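Local coordinates for DegV family protein (Corynebacterium glutamicum, PDB 3EGL), which binds long-chain fatty acids such as palmitate and may take part in lipid transport or fatty acid metabolism, at residues Q200-Q214 with A231-I243. Residues are numbered along the deposited sequence; the frame is centred on the assembly and turned at random.
Sequences QIRADGEPVFIAIGQ and ALPEGSSFMSVDI
Strands 209-214 and 237-242 run parallel, their axes approaching to 4.6 Å at an angle of 26°, and backbone hydrogen bonds join them from Val208 to Ile243. They form a beta-alpha-beta unit: helix 224-231 makes the crossover, and strand 237-242 becomes an edge strand of a mixed sheet, with strand 255-261 on the far side of 209-214. Ile210 and Phe238 lie side by side on the face packed against that helix, CB of Ile210 3.8 Å from CD1 of Phe238. The same isoleucine meets Leu232 tip to tip, its CG1 4.0 Å from Leu232 CD2, which ties the strand to the loop leaving the helix. Leu232 also crosses Val208 at about a right angle, its CG resting on Val208 CG2. On the opposite face, with CG swung beside its own carbonyl carbon (chi1 164°), Phe209 offers its ring edge to the neighbouring strand, where the extended chain of selenomethionine Met239 places SE 3.8 Å from CZ, a Met-aromatic contact. Ser237 OG sits at another point of that edge, while Met104 of helix 104-116 touches Ala211, Met239 and Val241. At the C-terminal end of the pair, Ile243 lays CG1 and CD1 along the backbone of Gly213 and Gln214; its side chain is also about 4 Å from the bound palmitic acid, so this end of the strand pair borders the lipid site. At the other end the loops pack together: Pro233 presses its ring against the Gly205-Glu206 backbone and Ala203 CB, and Pro207 CB lies over Gly235 O. Here Ser236 OG works both ways, accepting from Val208 N at 2.8 Å and donating to Pro233 O at 2.9 Å, in the carbonyl plane.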
ATOM      1  N   GLN A 200      16.029  -8.938  -5.905  1.00 29.97           N
ATOM      2  CA  GLN A 200      17.262  -8.856  -6.647  1.00 30.80           C
ATOM      3  C   GLN A 200      17.080  -9.125  -8.134  1.00 30.27           C
ATOM      4  O   GLN A 200      17.536  -8.332  -8.948  1.00 29.80           O
ATOM      5  CB  GLN A 200      18.339  -9.757  -6.043  1.00 31.13           C
ATOM      6  CG  GLN A 200      19.688  -9.362  -6.535  1.00 34.79           C
ATOM      7  CD  GLN A 200      20.825 -10.141  -5.915  1.00 41.55           C
ATOM      8  OE1 GLN A 200      20.834 -10.398  -4.706  1.00 44.60           O
ATOM      9  NE2 GLN A 200      21.822 -10.505  -6.742  1.00 42.91           N
ATOM     10  N   ILE A 201      16.410 -10.218  -8.505  1.00 30.73           N
ATOM     11  CA  ILE A 201      16.118 -10.455  -9.936  1.00 30.98           C
ATOM     12  C   ILE A 201      15.381  -9.242 -10.529  1.00 30.79           C
ATOM     13  O   ILE A 201      15.707  -8.808 -11.620  1.00 31.05           O
ATOM     14  CB  ILE A 201      15.199 -11.700 -10.190  1.00 31.31           C
ATOM     15  CG1 ILE A 201      15.605 -12.938  -9.342  1.00 32.58           C
ATOM     16  CG2 ILE A 201      15.055 -11.992 -11.681  1.00 28.81           C
ATOM     17  CD1 ILE A 201      16.855 -13.594  -9.671  1.00 30.77           C
ATOM     18  N   ARG A 202      14.383  -8.732  -9.798  1.00 30.15           N
ATOM     19  CA  ARG A 202      13.472  -7.719 -10.291  1.00 30.42           C
ATOM     20  C   ARG A 202      14.116  -6.350 -10.435  1.00 31.17           C
ATOM     21  O   ARG A 202      13.706  -5.559 -11.296  1.00 31.36           O
ATOM     22  CB  ARG A 202      12.266  -7.626  -9.361  1.00 30.53           C
ATOM     23  CG  ARG A 202      11.219  -6.563  -9.686  1.00 29.41           C
ATOM     24  CD  ARG A 202      10.458  -6.828 -10.989  1.00 27.10           C
ATOM     25  NE  ARG A 202       9.501  -5.761 -11.247  1.00 24.71           N
ATOM     26  CZ  ARG A 202       9.801  -4.581 -11.795  1.00 25.53           C
ATOM     27  NH1 ARG A 202      11.038  -4.311 -12.149  1.00 23.53           N
ATOM     28  NH2 ARG A 202       8.854  -3.665 -11.987  1.00 23.56           N
ATOM     29  N   ALA A 203      15.100  -6.075  -9.572  1.00 31.46           N
ATOM     30  CA  ALA A 203      15.920  -4.872  -9.632  1.00 31.81           C
ATOM     31  C   ALA A 203      16.663  -4.757 -10.974  1.00 32.72           C
ATOM     32  O   ALA A 203      16.780  -3.670 -11.547  1.00 32.04           O
ATOM     33  CB  ALA A 203      16.920  -4.900  -8.498  1.00 32.02           C
ATOM     34  N   ASP A 204      17.188  -5.898 -11.432  1.00 34.08           N
ATOM     35  CA  ASP A 204      17.874  -6.026 -12.714  1.00 35.53           C
ATOM     36  C   ASP A 204      19.081  -5.052 -12.812  1.00 35.49           C
ATOM     37  O   ASP A 204      19.246  -4.313 -13.802  1.00 35.29           O
ATOM     38  CB  ASP A 204      16.858  -5.849 -13.861  1.00 35.93           C
ATOM     39  CG  ASP A 204      17.396  -6.314 -15.197  1.00 38.83           C
ATOM     40  OD1 ASP A 204      17.926  -7.454 -15.274  1.00 41.15           O
ATOM     41  OD2 ASP A 204      17.296  -5.534 -16.175  1.00 41.88           O
ATOM     42  N   GLY A 205      19.888  -5.032 -11.744  1.00 35.34           N
ATOM     43  CA  GLY A 205      21.085  -4.200 -11.677  1.00 34.98           C
ATOM     44  C   GLY A 205      20.870  -2.718 -11.440  1.00 35.26           C
ATOM     45  O   GLY A 205      21.828  -1.944 -11.434  1.00 35.59           O
ATOM     46  N   GLU A 206      19.629  -2.306 -11.235  1.00 35.28           N
ATOM     47  CA  GLU A 206      19.334  -0.894 -11.003  1.00 35.52           C
ATOM     48  C   GLU A 206      18.907  -0.666  -9.560  1.00 34.30           C
ATOM     49  O   GLU A 206      18.239  -1.508  -8.999  1.00 34.04           O
ATOM     50  CB  GLU A 206      18.217  -0.440 -11.923  1.00 35.93           C
ATOM     51  CG  GLU A 206      18.461  -0.806 -13.338  1.00 39.24           C
ATOM     52  CD  GLU A 206      19.003   0.343 -14.119  1.00 44.00           C
ATOM     53  OE1 GLU A 206      20.162   0.752 -13.883  1.00 46.10           O
ATOM     54  OE2 GLU A 206      18.245   0.844 -14.972  1.00 47.28           O
ATOM     55  N   PRO A 207      19.310   0.480  -8.967  1.00 33.92           N
ATOM     56  CA  PRO A 207      18.902   0.901  -7.625  1.00 32.91           C
ATOM     57  C   PRO A 207      17.390   0.888  -7.470  1.00 31.97           C
ATOM     58  O   PRO A 207      16.664   1.175  -8.400  1.00 31.47           O
ATOM     59  CB  PRO A 207      19.406   2.343  -7.544  1.00 33.16           C
ATOM     60  CG  PRO A 207      19.740   2.726  -8.986  1.00 33.84           C
ATOM     61  CD  PRO A 207      20.233   1.461  -9.567  1.00 33.01           C
ATOM     62  N   VAL A 208      16.946   0.550  -6.275  1.00 30.97           N
ATOM     63  CA  VAL A 208      15.563   0.339  -5.985  1.00 30.16           C
ATOM     64  C   VAL A 208      15.205   1.253  -4.830  1.00 29.71           C
ATOM     65  O   VAL A 208      16.029   1.553  -3.978  1.00 30.31           O
ATOM     66  CB  VAL A 208      15.354  -1.113  -5.491  1.00 30.59           C
ATOM     67  CG1 VAL A 208      13.859  -1.440  -5.376  1.00 31.33           C
ATOM     68  CG2 VAL A 208      16.048  -2.113  -6.419  1.00 29.87           C
ATOM     69  N   PHE A 209      13.962   1.679  -4.756  1.00 28.79           N
ATOM     70  CA  PHE A 209      13.514   2.287  -3.516  1.00 28.03           C
ATOM     71  C   PHE A 209      12.675   1.277  -2.697  1.00 27.49           C
ATOM     72  O   PHE A 209      11.741   0.692  -3.226  1.00 27.67           O
ATOM     73  CB  PHE A 209      12.765   3.588  -3.799  1.00 27.43           C
ATOM     74  CG  PHE A 209      11.957   4.091  -2.638  1.00 28.29           C
ATOM     75  CD1 PHE A 209      12.528   4.927  -1.688  1.00 29.43           C
ATOM     76  CD2 PHE A 209      10.624   3.727  -2.492  1.00 30.37           C
ATOM     77  CE1 PHE A 209      11.772   5.410  -0.616  1.00 30.89           C
ATOM     78  CE2 PHE A 209       9.870   4.198  -1.411  1.00 32.82           C
ATOM     79  CZ  PHE A 209      10.460   5.042  -0.466  1.00 31.82           C
ATOM     80  N   ILE A 210      12.989   1.109  -1.410  1.00 26.76           N
ATOM     81  CA  ILE A 210      12.344   0.089  -0.598  1.00 26.80           C
ATOM     82  C   ILE A 210      11.748   0.576   0.714  1.00 26.97           C
ATOM     83  O   ILE A 210      12.404   1.230   1.530  1.00 26.52           O
ATOM     84  CB  ILE A 210      13.353  -1.037  -0.183  1.00 27.23           C
ATOM     85  CG1 ILE A 210      13.981  -1.709  -1.392  1.00 27.88           C
ATOM     86  CG2 ILE A 210      12.652  -2.102   0.686  1.00 26.05           C
ATOM     87  CD1 ILE A 210      13.083  -2.755  -2.032  1.00 27.94           C
ATOM     88  N   ALA A 211      10.522   0.151   0.968  1.00 27.26           N
ATOM     89  CA  ALA A 211       9.881   0.442   2.233  1.00 27.26           C
ATOM     90  C   ALA A 211       9.582  -0.882   2.920  1.00 27.30           C
ATOM     91  O   ALA A 211       8.857  -1.746   2.381  1.00 27.92           O
ATOM     92  CB  ALA A 211       8.620   1.255   2.015  1.00 26.61           C
ATOM     93  N   ILE A 212      10.146  -1.062   4.107  1.00 26.35           N
ATOM     94  CA  ILE A 212       9.930  -2.312   4.789  1.00 25.63           C
ATOM     95  C   ILE A 212       8.941  -2.080   5.889  1.00 25.25           C
ATOM     96  O   ILE A 212       9.158  -1.213   6.743  1.00 25.18           O
ATOM     97  CB  ILE A 212      11.229  -2.878   5.343  1.00 26.02           C
ATOM     98  CG1 ILE A 212      12.084  -3.385   4.180  1.00 26.08           C
ATOM     99  CG2 ILE A 212      10.944  -4.035   6.336  1.00 24.93           C
ATOM    100  CD1 ILE A 212      13.582  -3.430   4.508  1.00 29.07           C
ATOM    101  N   GLY A 213       7.857  -2.846   5.850  1.00 24.50           N
ATOM    102  CA  GLY A 213       6.782  -2.737   6.827  1.00 24.36           C
ATOM    103  C   GLY A 213       6.849  -3.871   7.816  1.00 24.83           C
ATOM    104  O   GLY A 213       7.251  -5.002   7.481  1.00 24.30           O
ATOM    105  N   GLN A 214       6.445  -3.595   9.049  1.00 24.99           N
ATOM    106  CA  GLN A 214       6.429  -4.665  10.049  1.00 24.64           C
ATOM    107  C   GLN A 214       5.234  -4.548  10.965  1.00 24.94           C
ATOM    108  O   GLN A 214       4.768  -3.447  11.295  1.00 24.97           O
ATOM    109  CB  GLN A 214       7.734  -4.708  10.863  1.00 24.33           C
ATOM    110  CG  GLN A 214       8.021  -3.467  11.686  1.00 24.52           C
ATOM    111  CD  GLN A 214       7.195  -3.402  12.983  1.00 28.89           C
ATOM    112  OE1 GLN A 214       6.789  -2.322  13.396  1.00 32.03           O
ATOM    113  NE2 GLN A 214       6.928  -4.559  13.609  1.00 25.41           N
ATOM    114  N   ALA A 231      22.206  -7.237  -0.920  1.00 31.54           N
ATOM    115  CA  ALA A 231      21.900  -7.866  -2.192  1.00 30.59           C
ATOM    116  C   ALA A 231      21.477  -6.913  -3.332  1.00 30.56           C
ATOM    117  O   ALA A 231      21.667  -7.230  -4.504  1.00 30.59           O
ATOM    118  CB  ALA A 231      20.905  -8.969  -1.998  1.00 29.66           C
ATOM    119  N   LEU A 232      20.929  -5.750  -2.992  1.00 30.13           N
ATOM    120  CA  LEU A 232      20.354  -4.869  -3.994  1.00 30.03           C
ATOM    121  C   LEU A 232      21.407  -3.945  -4.563  1.00 30.36           C
ATOM    122  O   LEU A 232      22.366  -3.638  -3.858  1.00 30.77           O
ATOM    123  CB  LEU A 232      19.191  -4.069  -3.385  1.00 29.57           C
ATOM    124  CG  LEU A 232      17.787  -4.556  -3.774  1.00 29.44           C
ATOM    125  CD1 LEU A 232      17.738  -6.049  -4.081  1.00 29.12           C
ATOM    126  CD2 LEU A 232      16.781  -4.203  -2.707  1.00 28.56           C
ATOM    127  N   PRO A 233      21.219  -3.455  -5.817  1.00 30.53           N
ATOM    128  CA  PRO A 233      22.271  -2.615  -6.427  1.00 30.38           C
ATOM    129  C   PRO A 233      22.573  -1.367  -5.613  1.00 31.13           C
ATOM    130  O   PRO A 233      21.684  -0.816  -4.961  1.00 31.82           O
ATOM    131  CB  PRO A 233      21.678  -2.235  -7.786  1.00 29.72           C
ATOM    132  CG  PRO A 233      20.679  -3.274  -8.076  1.00 29.12           C
ATOM    133  CD  PRO A 233      20.085  -3.641  -6.746  1.00 29.94           C
ATOM    134  N   GLU A 234      23.831  -0.946  -5.635  1.00 31.99           N
ATOM    135  CA  GLU A 234      24.297   0.213  -4.893  1.00 32.67           C
ATOM    136  C   GLU A 234      23.460   1.430  -5.207  1.00 32.22           C
ATOM    137  O   GLU A 234      23.038   1.611  -6.344  1.00 32.03           O
ATOM    138  CB  GLU A 234      25.747   0.523  -5.250  1.00 32.98           C
ATOM    139  CG  GLU A 234      26.755  -0.367  -4.573  1.00 37.04           C
ATOM    140  CD  GLU A 234      28.147  -0.193  -5.173  1.00 43.44           C
ATOM    141  OE1 GLU A 234      28.556   0.971  -5.452  1.00 45.45           O
ATOM    142  OE2 GLU A 234      28.827  -1.225  -5.369  1.00 45.61           O
ATOM    143  N   GLY A 235      23.265   2.272  -4.193  1.00 31.93           N
ATOM    144  CA  GLY A 235      22.448   3.475  -4.311  1.00 31.44           C
ATOM    145  C   GLY A 235      20.959   3.246  -4.094  1.00 31.24           C
ATOM    146  O   GLY A 235      20.165   4.093  -4.446  1.00 31.62           O
ATOM    147  N   SER A 236      20.574   2.092  -3.554  1.00 31.24           N
ATOM    148  CA  SER A 236      19.161   1.823  -3.233  1.00 31.02           C
ATOM    149  C   SER A 236      18.799   2.489  -1.910  1.00 31.67           C
ATOM    150  O   SER A 236      19.648   2.645  -1.055  1.00 32.44           O
ATOM    151  CB  SER A 236      18.918   0.322  -3.146  1.00 30.46           C
ATOM    152  OG  SER A 236      18.930  -0.265  -4.432  1.00 27.96           O
ATOM    153  N   SER A 237      17.560   2.915  -1.716  1.00 32.26           N
ATOM    154  CA  SER A 237      17.253   3.540  -0.422  1.00 32.90           C
ATOM    155  C   SER A 237      16.232   2.761   0.363  1.00 32.64           C
ATOM    156  O   SER A 237      15.410   2.053  -0.215  1.00 32.74           O
ATOM    157  CB  SER A 237      16.853   5.008  -0.549  1.00 33.17           C
ATOM    158  OG  SER A 237      15.968   5.192  -1.617  1.00 37.29           O
ATOM    159  N   PHE A 238      16.307   2.882   1.688  1.00 32.17           N
ATOM    160  CA  PHE A 238      15.504   2.045   2.558  1.00 32.12           C
ATOM    161  C   PHE A 238      14.758   2.845   3.583  1.00 31.61           C
ATOM    162  O   PHE A 238      15.322   3.622   4.315  1.00 32.00           O
ATOM    163  CB  PHE A 238      16.349   0.948   3.209  1.00 32.48           C
ATOM    164  CG  PHE A 238      16.998   0.025   2.207  1.00 34.18           C
ATOM    165  CD1 PHE A 238      16.478  -1.264   1.986  1.00 33.33           C
ATOM    166  CD2 PHE A 238      18.117   0.450   1.467  1.00 32.87           C
ATOM    167  CE1 PHE A 238      17.076  -2.116   1.043  1.00 33.40           C
ATOM    168  CE2 PHE A 238      18.717  -0.387   0.519  1.00 33.62           C
ATOM    169  CZ  PHE A 238      18.209  -1.670   0.304  1.00 34.21           C
HETATM  170  N   MSE A 239      13.471   2.596   3.654  1.00 31.03           N
HETATM  171  CA  MSE A 239      12.619   3.273   4.575  1.00 30.40           C
HETATM  172  C   MSE A 239      11.894   2.228   5.461  1.00 29.76           C
HETATM  173  O   MSE A 239      11.569   1.137   5.013  1.00 29.57           O
HETATM  174  CB  MSE A 239      11.664   4.076   3.714  1.00 30.56           C
HETATM  175  CG  MSE A 239      10.613   4.763   4.439  1.00 32.22           C
HETATM  176 SE   MSE A 239       9.570   5.724   3.196  0.71 31.75          SE
HETATM  177  CE  MSE A 239       8.628   6.687   4.546  1.00 29.17           C
ATOM    178  N   SER A 240      11.674   2.545   6.723  1.00 29.46           N
ATOM    179  CA  SER A 240      10.912   1.676   7.624  1.00 29.45           C
ATOM    180  C   SER A 240       9.506   2.209   7.805  1.00 28.69           C
ATOM    181  O   SER A 240       9.349   3.397   7.993  1.00 29.01           O
ATOM    182  CB  SER A 240      11.548   1.691   9.000  1.00 29.57           C
ATOM    183  OG  SER A 240      12.760   0.988   8.958  1.00 32.09           O
ATOM    184  N   VAL A 241       8.493   1.340   7.772  1.00 28.08           N
ATOM    185  CA  VAL A 241       7.128   1.740   8.107  1.00 26.72           C
ATOM    186  C   VAL A 241       6.476   0.693   8.991  1.00 27.62           C
ATOM    187  O   VAL A 241       6.927  -0.451   9.097  1.00 27.12           O
ATOM    188  CB  VAL A 241       6.240   2.041   6.857  1.00 26.99           C
ATOM    189  CG1 VAL A 241       6.781   3.195   6.064  1.00 23.49           C
ATOM    190  CG2 VAL A 241       6.069   0.805   5.960  1.00 26.50           C
ATOM    191  N   ASP A 242       5.428   1.116   9.674  1.00 28.29           N
ATOM    192  CA  ASP A 242       4.599   0.219  10.437  1.00 28.48           C
ATOM    193  C   ASP A 242       3.460  -0.141   9.556  1.00 28.31           C
ATOM    194  O   ASP A 242       2.895   0.729   8.872  1.00 28.10           O
ATOM    195  CB  ASP A 242       4.035   0.940  11.641  1.00 28.67           C
ATOM    196  CG  ASP A 242       5.092   1.275  12.646  1.00 31.40           C
ATOM    197  OD1 ASP A 242       6.045   0.477  12.816  1.00 33.01           O
ATOM    198  OD2 ASP A 242       4.954   2.330  13.290  1.00 36.08           O
ATOM    199  N   ILE A 243       3.129  -1.425   9.563  1.00 28.26           N
ATOM    200  CA  ILE A 243       1.960  -1.908   8.872  1.00 28.18           C
ATOM    201  C   ILE A 243       0.699  -1.363   9.557  1.00 28.38           C
ATOM    202  O   ILE A 243       0.532  -1.468  10.777  1.00 28.39           O
ATOM    203  CB  ILE A 243       1.964  -3.444   8.788  1.00 28.44           C
ATOM    204  CG1 ILE A 243       3.078  -3.905   7.799  1.00 29.35           C
ATOM    205  CG2 ILE A 243       0.587  -3.944   8.343  1.00 27.84           C
ATOM    206  CD1 ILE A 243       3.480  -5.454   7.829  1.00 27.86           C
TER